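Long-range contacts in pilin (Streptococcus pyogenes serotype M1, PDB 3GLD), which forms the backbone of the pilus as a stack of subunits joined by isopeptide bonds, and serves in host-cell adhesion, bacterial aggregation and biofilm formation: residues K196-K201 against K231-P236; T160-K165 against K282-T287. The protein carries 2 engineered substitutions. One frame throughout, in Å; residues are numbered along the deposited sequence.

How the contacts relate
Contacts 1 and 2 lie side by side in the C-terminal domain, their centres about 10 Å apart, and together they run across four neighbouring strands of one mixed sheet: 196-202, 229-236, 151-169 and 284-291. The seam between them is the antiparallel pairing of 229-236 with 151-169, where Val232 N probably hydrogen-bonds to Leu162 O. Along the chain contact 1 is nested within the loop that contact 2 closes, because 160-165 comes early in the domain and 282-287 late. Contact 2 therefore joins the domain's two ends by parallel pairing, whereas contact 1 extends the sheet outward by antiparallel pairing and reaches the junction with the N-terminal domain.

Contact 1 of 2, residues K196-K201 against K231-P236; sequences KVMIEK and KVTNLP
Asn234 lays its carboxamide across the Met198 side chain at about a right angle, so that ND2 sits 3.8 Å from Met198 CG, with the sulfur close by. The amide oxygen does the binding: Met198 N donates to Asn234 OD1 over 2.8 Å, nearly straight at 167° and only slightly tilted from the amide plane. A first torsion of 63° puts Asn234 CG between its own backbone N and carbonyl carbon, and from there the amide turns back to the neighbouring strand and takes up a bond that a backbone carbonyl would supply in regular pairing. ND2 is held as well, by Asn31 O of a loop in the N-terminal domain and by a water that donates to Lys196 O, and this fixes which way round the amide lies.

The amide takes this role where the chain turns a corner at Thr233 and Asn234. Before the corner the pairing is ordinary antiparallel sheet: Glu200 and Lys231 form a hydrogen-bonded pair, and Ile199 faces Val232 in a non-hydrogen-bonded one. Thr233 N still reaches Met198 O at 2.9 Å. On the buried face Val232 spreads its two methyls, CG1 meeting Val197 CG2 at 3.7 Å and CG2 meeting Ile199 CG1 at 3.8 Å, above Leu183 of strand 179-185 in the domain core.

On the face of Glu200 and Lys231, Thr233 CG2 packs against the flat carboxylate end of Glu200, 3.9 Å from its CD. A water donates to Glu200 OE2 and accepts from Thr233 OG1, while Gln211 NE2 binds the same carboxylate oxygen. Lys231 NZ stays 5.5 Å from Glu200 OE1, so attraction between these charges is probably modest, and cohesion rests mainly on backbone and amide bonds over an apolar face around Val232.

Contact 2 of 2, residues T160-K165 against K282-T287; sequences TTLTVK and KDMTIT
Met284 O accepts from two donors: Thr163 N approaches nearly along the C=O axis at 2.9 Å, and a water donates to the same oxygen. That water also donates to Thr161 OG1 and lies 2.7 Å from Thr163 OG1, so it links two threonines of one strand to the backbone of the other. Thr161 OG1 in turn gives its proton to Asp283 OD1 at 2.5 Å, coming from well above the carboxylate plane (67° out of it). Thr161 N adds a weak, bent bond to that oxygen. With its first torsion at 61°, the Thr161 hydroxyl stands between backbone N and carbonyl carbon, within reach of both acid and water.

Further along, Ile286 N to Thr163 O and Lys165 N to Ile286 O (2.8 Å) continue the parallel pairing of strands 151-169 and 284-291. The later part of strand 151-169 opens the C-terminal domain, probably a transthyretin-like beta-sandwich, and strand 284-291 closes it; the Lys166-Asn290 isopeptide joins them covalently just beyond this contact. Glu245, which promotes that cross-link, has its side chain about 7 Å from that of Val164.

On the face that carries Ile286, Leu162 and Met284 run side by side, pointing the same way, with Leu162 CD1 3.6 Å from Met284 CG. The same methyl touches Ile286 CD1 at 3.8 Å, and Tyr241 of strand 240-245 covers all three residues. On the more exposed face Lys165 extends as far as CD (second torsion 173°), which rests on Thr285 CG2 at 3.7 Å, while a water accepts from NZ and donates to Thr287 OG1.

Contact 1 of 2, residues K196-K201 against K231-P236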
ATOM      1  N   LYS A 196       7.938 -10.928   7.378  1.00 28.82           N
ATOM      2  CA  LYS A 196       7.039 -12.059   7.672  1.00 28.54           C
ATOM      3  C   LYS A 196       5.680 -11.916   7.013  1.00 28.08           C
ATOM      4  O   LYS A 196       5.123 -10.813   6.951  1.00 27.62           O
ATOM      5  CB  LYS A 196       6.811 -12.213   9.189  1.00 28.10           C
ATOM      6  CG  LYS A 196       8.089 -12.390  10.059  1.00 30.89           C
ATOM      7  CD  LYS A 196       8.709 -13.748   9.940  1.00 33.33           C
ATOM      8  CE  LYS A 196       9.875 -13.921  10.949  1.00 35.30           C
ATOM      9  NZ  LYS A 196      11.192 -13.461  10.392  1.00 36.38           N
ATOM     10  N   VAL A 197       5.139 -13.045   6.543  1.00 27.56           N
ATOM     11  CA  VAL A 197       3.747 -13.129   6.127  1.00 26.72           C
ATOM     12  C   VAL A 197       3.016 -14.190   6.943  1.00 26.40           C
ATOM     13  O   VAL A 197       3.628 -15.187   7.398  1.00 26.82           O
ATOM     14  CB  VAL A 197       3.566 -13.435   4.607  1.00 27.39           C
ATOM     15  CG1 VAL A 197       4.287 -12.389   3.758  1.00 28.80           C
ATOM     16  CG2 VAL A 197       4.023 -14.835   4.262  1.00 26.67           C
ATOM     17  N   MET A 198       1.719 -13.975   7.125  1.00 24.95           N
ATOM     18  CA  MET A 198       0.913 -14.816   7.971  1.00 25.70           C
ATOM     19  C   MET A 198       0.352 -15.985   7.166  1.00 25.78           C
ATOM     20  O   MET A 198      -0.154 -15.802   6.055  1.00 24.84           O
ATOM     21  CB  MET A 198      -0.239 -14.032   8.563  1.00 25.47           C
ATOM     22  CG  MET A 198       0.210 -12.845   9.400  1.00 28.31           C
ATOM     23  SD  MET A 198      -1.151 -11.727   9.758  1.00 32.42           S
ATOM     24  CE  MET A 198      -2.057 -12.590  11.036  1.00 30.73           C
ATOM     25  N   ILE A 199       0.427 -17.171   7.762  1.00 25.35           N
ATOM     26  CA  ILE A 199      -0.077 -18.396   7.150  1.00 25.94           C
ATOM     27  C   ILE A 199      -1.048 -19.096   8.101  1.00 26.52           C
ATOM     28  O   ILE A 199      -0.741 -19.255   9.293  1.00 26.43           O
ATOM     29  CB  ILE A 199       1.092 -19.314   6.749  1.00 25.60           C
ATOM     30  CG1 ILE A 199       1.868 -18.647   5.607  1.00 25.05           C
ATOM     31  CG2 ILE A 199       0.578 -20.729   6.310  1.00 26.38           C
ATOM     32  CD1 ILE A 199       3.049 -19.408   5.110  1.00 24.91           C
ATOM     33  N   GLU A 200      -2.208 -19.494   7.578  1.00 26.06           N
ATOM     34  CA  GLU A 200      -3.209 -20.251   8.330  1.00 27.80           C
ATOM     35  C   GLU A 200      -3.347 -21.630   7.711  1.00 27.31           C
ATOM     36  O   GLU A 200      -3.555 -21.720   6.516  1.00 27.37           O
ATOM     37  CB  GLU A 200      -4.594 -19.584   8.280  1.00 28.03           C
ATOM     38  CG  GLU A 200      -4.742 -18.312   9.096  1.00 34.10           C
ATOM     39  CD  GLU A 200      -6.175 -17.744   9.058  1.00 40.07           C
ATOM     40  OE1 GLU A 200      -7.053 -18.329   8.369  1.00 41.37           O
ATOM     41  OE2 GLU A 200      -6.415 -16.705   9.712  1.00 42.36           O
ATOM     42  N   LYS A 201      -3.222 -22.687   8.523  1.00 27.21           N
ATOM     43  CA  LYS A 201      -3.421 -24.057   8.069  1.00 26.47           C
ATOM     44  C   LYS A 201      -4.744 -24.578   8.594  1.00 26.56           C
ATOM     45  O   LYS A 201      -5.008 -24.502   9.801  1.00 26.34           O
ATOM     46  CB  LYS A 201      -2.266 -24.985   8.516  1.00 27.43           C
ATOM     47  CG  LYS A 201      -2.486 -26.451   8.103  1.00 27.39           C
ATOM     48  CD  LYS A 201      -1.242 -27.325   8.321  1.00 29.01           C
ATOM     49  CE  LYS A 201      -1.641 -28.793   8.256  1.00 29.24           C
ATOM     50  NZ  LYS A 201      -0.490 -29.731   8.265  1.00 27.97           N
ATOM     51  N   LYS A 231      -3.178 -21.097   3.766  1.00 22.63           N
ATOM     52  CA  LYS A 231      -3.536 -19.846   3.130  1.00 23.12           C
ATOM     53  C   LYS A 231      -2.594 -18.763   3.686  1.00 23.09           C
ATOM     54  O   LYS A 231      -2.577 -18.503   4.897  1.00 22.39           O
ATOM     55  CB  LYS A 231      -4.993 -19.481   3.427  1.00 22.99           C
ATOM     56  CG  LYS A 231      -5.517 -18.298   2.559  1.00 25.75           C
ATOM     57  CD  LYS A 231      -6.754 -17.644   3.134  1.00 29.38           C
ATOM     58  CE  LYS A 231      -7.934 -18.574   3.164  1.00 34.75           C
ATOM     59  NZ  LYS A 231      -9.216 -17.822   3.372  1.00 35.10           N
ATOM     60  N   VAL A 232      -1.803 -18.178   2.795  1.00 22.59           N
ATOM     61  CA  VAL A 232      -1.031 -16.989   3.096  1.00 23.50           C
ATOM     62  C   VAL A 232      -2.071 -15.849   3.073  1.00 23.44           C
ATOM     63  O   VAL A 232      -2.619 -15.520   2.021  1.00 22.92           O
ATOM     64  CB  VAL A 232       0.070 -16.785   2.046  1.00 23.08           C
ATOM     65  CG1 VAL A 232       0.937 -15.541   2.374  1.00 24.60           C
ATOM     66  CG2 VAL A 232       0.944 -18.010   1.955  1.00 24.21           C
ATOM     67  N   THR A 233      -2.402 -15.318   4.243  1.00 23.54           N
ATOM     68  CA  THR A 233      -3.540 -14.399   4.351  1.00 24.27           C
ATOM     69  C   THR A 233      -3.222 -12.927   4.042  1.00 24.02           C
ATOM     70  O   THR A 233      -4.142 -12.135   3.832  1.00 24.05           O
ATOM     71  CB  THR A 233      -4.199 -14.459   5.746  1.00 24.36           C
ATOM     72  OG1 THR A 233      -3.261 -14.019   6.743  1.00 26.44           O
ATOM     73  CG2 THR A 233      -4.626 -15.862   6.059  1.00 24.65           C
ATOM     74  N   ASN A 234      -1.943 -12.569   4.023  1.00 23.66           N
ATOM     75  CA  ASN A 234      -1.529 -11.181   3.703  1.00 23.51           C
ATOM     76  C   ASN A 234      -0.390 -11.134   2.683  1.00 24.00           C
ATOM     77  O   ASN A 234       0.580 -10.415   2.857  1.00 24.61           O
ATOM     78  CB  ASN A 234      -1.189 -10.392   4.977  1.00 22.99           C
ATOM     79  CG  ASN A 234      -0.008 -10.966   5.752  1.00 24.23           C
ATOM     80  OD1 ASN A 234       0.405 -12.101   5.533  1.00 24.61           O
ATOM     81  ND2 ASN A 234       0.548 -10.159   6.676  1.00 22.88           N
ATOM     82  N   LEU A 235      -0.482 -11.952   1.635  1.00 24.19           N
ATOM     83  CA  LEU A 235       0.520 -11.943   0.570  1.00 23.85           C
ATOM     84  C   LEU A 235       0.484 -10.599  -0.168  1.00 24.09           C
ATOM     85  O   LEU A 235      -0.552 -10.218  -0.691  1.00 23.70           O
ATOM     86  CB  LEU A 235       0.238 -13.073  -0.422  1.00 23.81           C
ATOM     87  CG  LEU A 235       1.214 -13.263  -1.590  1.00 24.38           C
ATOM     88  CD1 LEU A 235       2.581 -13.653  -1.094  1.00 24.64           C
ATOM     89  CD2 LEU A 235       0.670 -14.319  -2.544  1.00 25.46           C
ATOM     90  N   PRO A 236       1.618  -9.875  -0.210  1.00 24.39           N
ATOM     91  CA  PRO A 236       1.523  -8.640  -0.982  1.00 24.40           C
ATOM     92  C   PRO A 236       1.396  -8.854  -2.492  1.00 24.20           C
ATOM     93  O   PRO A 236       1.841  -9.880  -3.031  1.00 23.53           O
ATOM     94  CB  PRO A 236       2.825  -7.893  -0.644  1.00 24.04           C
ATOM     95  CG  PRO A 236       3.402  -8.592   0.562  1.00 25.04           C
ATOM     96  CD  PRO A 236       2.905 -10.007   0.497  1.00 24.21           C
TER
HETATM   97  O   HOH W   1       2.878 -10.577   8.386  1.00 26.22           O
HETATM   98  O   HOH W   2      -3.659 -15.179   9.181  1.00 32.41           O

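Contact 2 of 2, residues T160-K165 against K282-T287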
ATOM      1  N   THR A 160      -3.242  -9.675  -1.320  1.00 26.15           N
ATOM      2  CA  THR A 160      -3.981 -10.828  -1.812  1.00 24.79           C
ATOM      3  C   THR A 160      -3.805 -12.062  -0.911  1.00 24.33           C
ATOM      4  O   THR A 160      -3.252 -11.961   0.187  1.00 23.49           O
ATOM      5  CB  THR A 160      -3.619 -11.110  -3.292  1.00 24.46           C
ATOM      6  OG1 THR A 160      -4.513 -12.086  -3.840  1.00 26.78           O
ATOM      7  CG2 THR A 160      -2.148 -11.558  -3.443  1.00 25.35           C
ATOM      8  N   THR A 161      -4.337 -13.210  -1.339  1.00 23.99           N
ATOM      9  CA  THR A 161      -4.134 -14.457  -0.604  1.00 23.88           C
ATOM     10  C   THR A 161      -3.653 -15.518  -1.556  1.00 24.26           C
ATOM     11  O   THR A 161      -3.973 -15.463  -2.760  1.00 24.81           O
ATOM     12  CB  THR A 161      -5.420 -14.976   0.057  1.00 24.08           C
ATOM     13  OG1 THR A 161      -6.399 -15.226  -0.965  1.00 23.61           O
ATOM     14  CG2 THR A 161      -5.966 -13.955   1.074  1.00 24.61           C
ATOM     15  N   LEU A 162      -2.873 -16.466  -1.013  1.00 23.63           N
ATOM     16  CA  LEU A 162      -2.549 -17.704  -1.687  1.00 23.72           C
ATOM     17  C   LEU A 162      -3.032 -18.911  -0.855  1.00 23.81           C
ATOM     18  O   LEU A 162      -2.643 -19.094   0.314  1.00 22.37           O
ATOM     19  CB  LEU A 162      -1.047 -17.794  -1.970  1.00 23.60           C
ATOM     20  CG  LEU A 162      -0.539 -19.176  -2.406  1.00 23.27           C
ATOM     21  CD1 LEU A 162      -1.150 -19.550  -3.718  1.00 21.43           C
ATOM     22  CD2 LEU A 162       0.976 -19.188  -2.500  1.00 23.92           C
ATOM     23  N   THR A 163      -3.915 -19.707  -1.454  1.00 23.37           N
ATOM     24  CA  THR A 163      -4.436 -20.928  -0.822  1.00 24.16           C
ATOM     25  C   THR A 163      -3.808 -22.135  -1.520  1.00 24.04           C
ATOM     26  O   THR A 163      -3.782 -22.213  -2.744  1.00 23.53           O
ATOM     27  CB  THR A 163      -5.975 -20.964  -0.918  1.00 24.84           C
ATOM     28  OG1 THR A 163      -6.491 -19.807  -0.267  1.00 25.17           O
ATOM     29  CG2 THR A 163      -6.614 -22.226  -0.250  1.00 25.79           C
ATOM     30  N   VAL A 164      -3.250 -23.058  -0.741  1.00 24.84           N
ATOM     31  CA  VAL A 164      -2.707 -24.294  -1.313  1.00 24.45           C
ATOM     32  C   VAL A 164      -3.494 -25.473  -0.776  1.00 24.98           C
ATOM     33  O   VAL A 164      -3.627 -25.637   0.424  1.00 25.59           O
ATOM     34  CB  VAL A 164      -1.179 -24.483  -1.010  1.00 25.27           C
ATOM     35  CG1 VAL A 164      -0.644 -25.791  -1.682  1.00 22.21           C
ATOM     36  CG2 VAL A 164      -0.386 -23.265  -1.473  1.00 21.45           C
ATOM     37  N   LYS A 165      -4.028 -26.285  -1.677  1.00 24.90           N
ATOM     38  CA  LYS A 165      -4.927 -27.351  -1.305  1.00 25.27           C
ATOM     39  C   LYS A 165      -4.348 -28.672  -1.757  1.00 24.62           C
ATOM     40  O   LYS A 165      -3.714 -28.740  -2.819  1.00 25.00           O
ATOM     41  CB  LYS A 165      -6.281 -27.165  -2.000  1.00 25.49           C
ATOM     42  CG  LYS A 165      -7.062 -25.990  -1.493  1.00 27.01           C
ATOM     43  CD  LYS A 165      -8.339 -25.732  -2.331  1.00 29.74           C
ATOM     44  CE  LYS A 165      -9.399 -26.818  -2.151  1.00 30.04           C
ATOM     45  NZ  LYS A 165     -10.650 -26.442  -2.877  1.00 31.68           N
ATOM     46  N   LYS A 282      -5.729 -10.554  -7.429  1.00 26.59           N
ATOM     47  CA  LYS A 282      -6.704 -11.632  -7.398  1.00 26.01           C
ATOM     48  C   LYS A 282      -6.250 -12.776  -6.468  1.00 25.20           C
ATOM     49  O   LYS A 282      -5.101 -13.213  -6.532  1.00 25.08           O
ATOM     50  CB  LYS A 282      -6.886 -12.202  -8.805  1.00 26.71           C
ATOM     51  CG  LYS A 282      -7.320 -11.169  -9.858  1.00 28.65           C
ATOM     52  CD  LYS A 282      -8.768 -10.742  -9.641  1.00 30.95           C
ATOM     53  CE  LYS A 282      -9.271  -9.826 -10.771  1.00 35.10           C
ATOM     54  NZ  LYS A 282      -8.543  -8.543 -10.803  1.00 34.88           N
ATOM     55  N   ASP A 283      -7.173 -13.268  -5.646  1.00 23.91           N
ATOM     56  CA  ASP A 283      -6.920 -14.409  -4.750  1.00 23.32           C
ATOM     57  C   ASP A 283      -6.525 -15.624  -5.596  1.00 23.29           C
ATOM     58  O   ASP A 283      -7.146 -15.907  -6.628  1.00 22.36           O
ATOM     59  CB  ASP A 283      -8.170 -14.728  -3.940  1.00 23.18           C
ATOM     60  CG  ASP A 283      -8.422 -13.753  -2.802  1.00 25.39           C
ATOM     61  OD1 ASP A 283      -7.451 -13.249  -2.180  1.00 26.26           O
ATOM     62  OD2 ASP A 283      -9.617 -13.553  -2.462  1.00 25.15           O
ATOM     63  N   MET A 284      -5.468 -16.318  -5.188  1.00 22.37           N
ATOM     64  CA  MET A 284      -4.960 -17.449  -5.952  1.00 22.55           C
ATOM     65  C   MET A 284      -5.257 -18.751  -5.247  1.00 22.95           C
ATOM     66  O   MET A 284      -4.980 -18.869  -4.060  1.00 22.71           O
ATOM     67  CB  MET A 284      -3.447 -17.308  -6.160  1.00 22.47           C
ATOM     68  CG  MET A 284      -2.776 -18.561  -6.782  1.00 24.34           C
ATOM     69  SD  MET A 284      -3.364 -18.934  -8.443  1.00 29.15           S
ATOM     70  CE  MET A 284      -2.276 -17.886  -9.432  1.00 25.67           C
ATOM     71  N   THR A 285      -5.772 -19.759  -5.972  1.00 23.67           N
ATOM     72  CA  THR A 285      -5.924 -21.087  -5.386  1.00 23.70           C
ATOM     73  C   THR A 285      -5.181 -22.127  -6.210  1.00 24.26           C
ATOM     74  O   THR A 285      -5.406 -22.246  -7.411  1.00 24.20           O
ATOM     75  CB  THR A 285      -7.396 -21.487  -5.242  1.00 24.20           C
ATOM     76  OG1 THR A 285      -8.055 -20.529  -4.439  1.00 23.74           O
ATOM     77  CG2 THR A 285      -7.531 -22.853  -4.545  1.00 24.99           C
ATOM     78  N   ILE A 286      -4.288 -22.861  -5.545  1.00 24.19           N
ATOM     79  CA  ILE A 286      -3.459 -23.862  -6.176  1.00 24.56           C
ATOM     80  C   ILE A 286      -3.731 -25.204  -5.502  1.00 25.04           C
ATOM     81  O   ILE A 286      -3.530 -25.358  -4.291  1.00 24.59           O
ATOM     82  CB  ILE A 286      -1.960 -23.524  -6.075  1.00 25.46           C
ATOM     83  CG1 ILE A 286      -1.705 -22.113  -6.635  1.00 24.99           C
ATOM     84  CG2 ILE A 286      -1.127 -24.591  -6.783  1.00 24.28           C
ATOM     85  CD1 ILE A 286      -0.256 -21.709  -6.690  1.00 29.79           C
ATOM     86  N   THR A 287      -4.186 -26.162  -6.310  1.00 24.56           N
ATOM     87  CA  THR A 287      -4.567 -27.485  -5.836  1.00 24.48           C
ATOM     88  C   THR A 287      -3.617 -28.558  -6.352  1.00 24.76           C
ATOM     89  O   THR A 287      -3.425 -28.714  -7.560  1.00 23.92           O
ATOM     90  CB  THR A 287      -5.980 -27.800  -6.281  1.00 24.36           C
ATOM     91  OG1 THR A 287      -6.821 -26.683  -5.952  1.00 23.27           O
ATOM     92  CG2 THR A 287      -6.520 -29.114  -5.610  1.00 23.38           C
TER
HETATM   93  O   HOH W   3      -7.326 -10.576  -3.277  1.00 28.62           O
HETATM   94  O   HOH W   4      -6.629 -17.689  -1.959  1.00 19.29           O
HETATM   95  O   HOH W   5      -9.450 -27.198  -5.624  1.00 35.21           O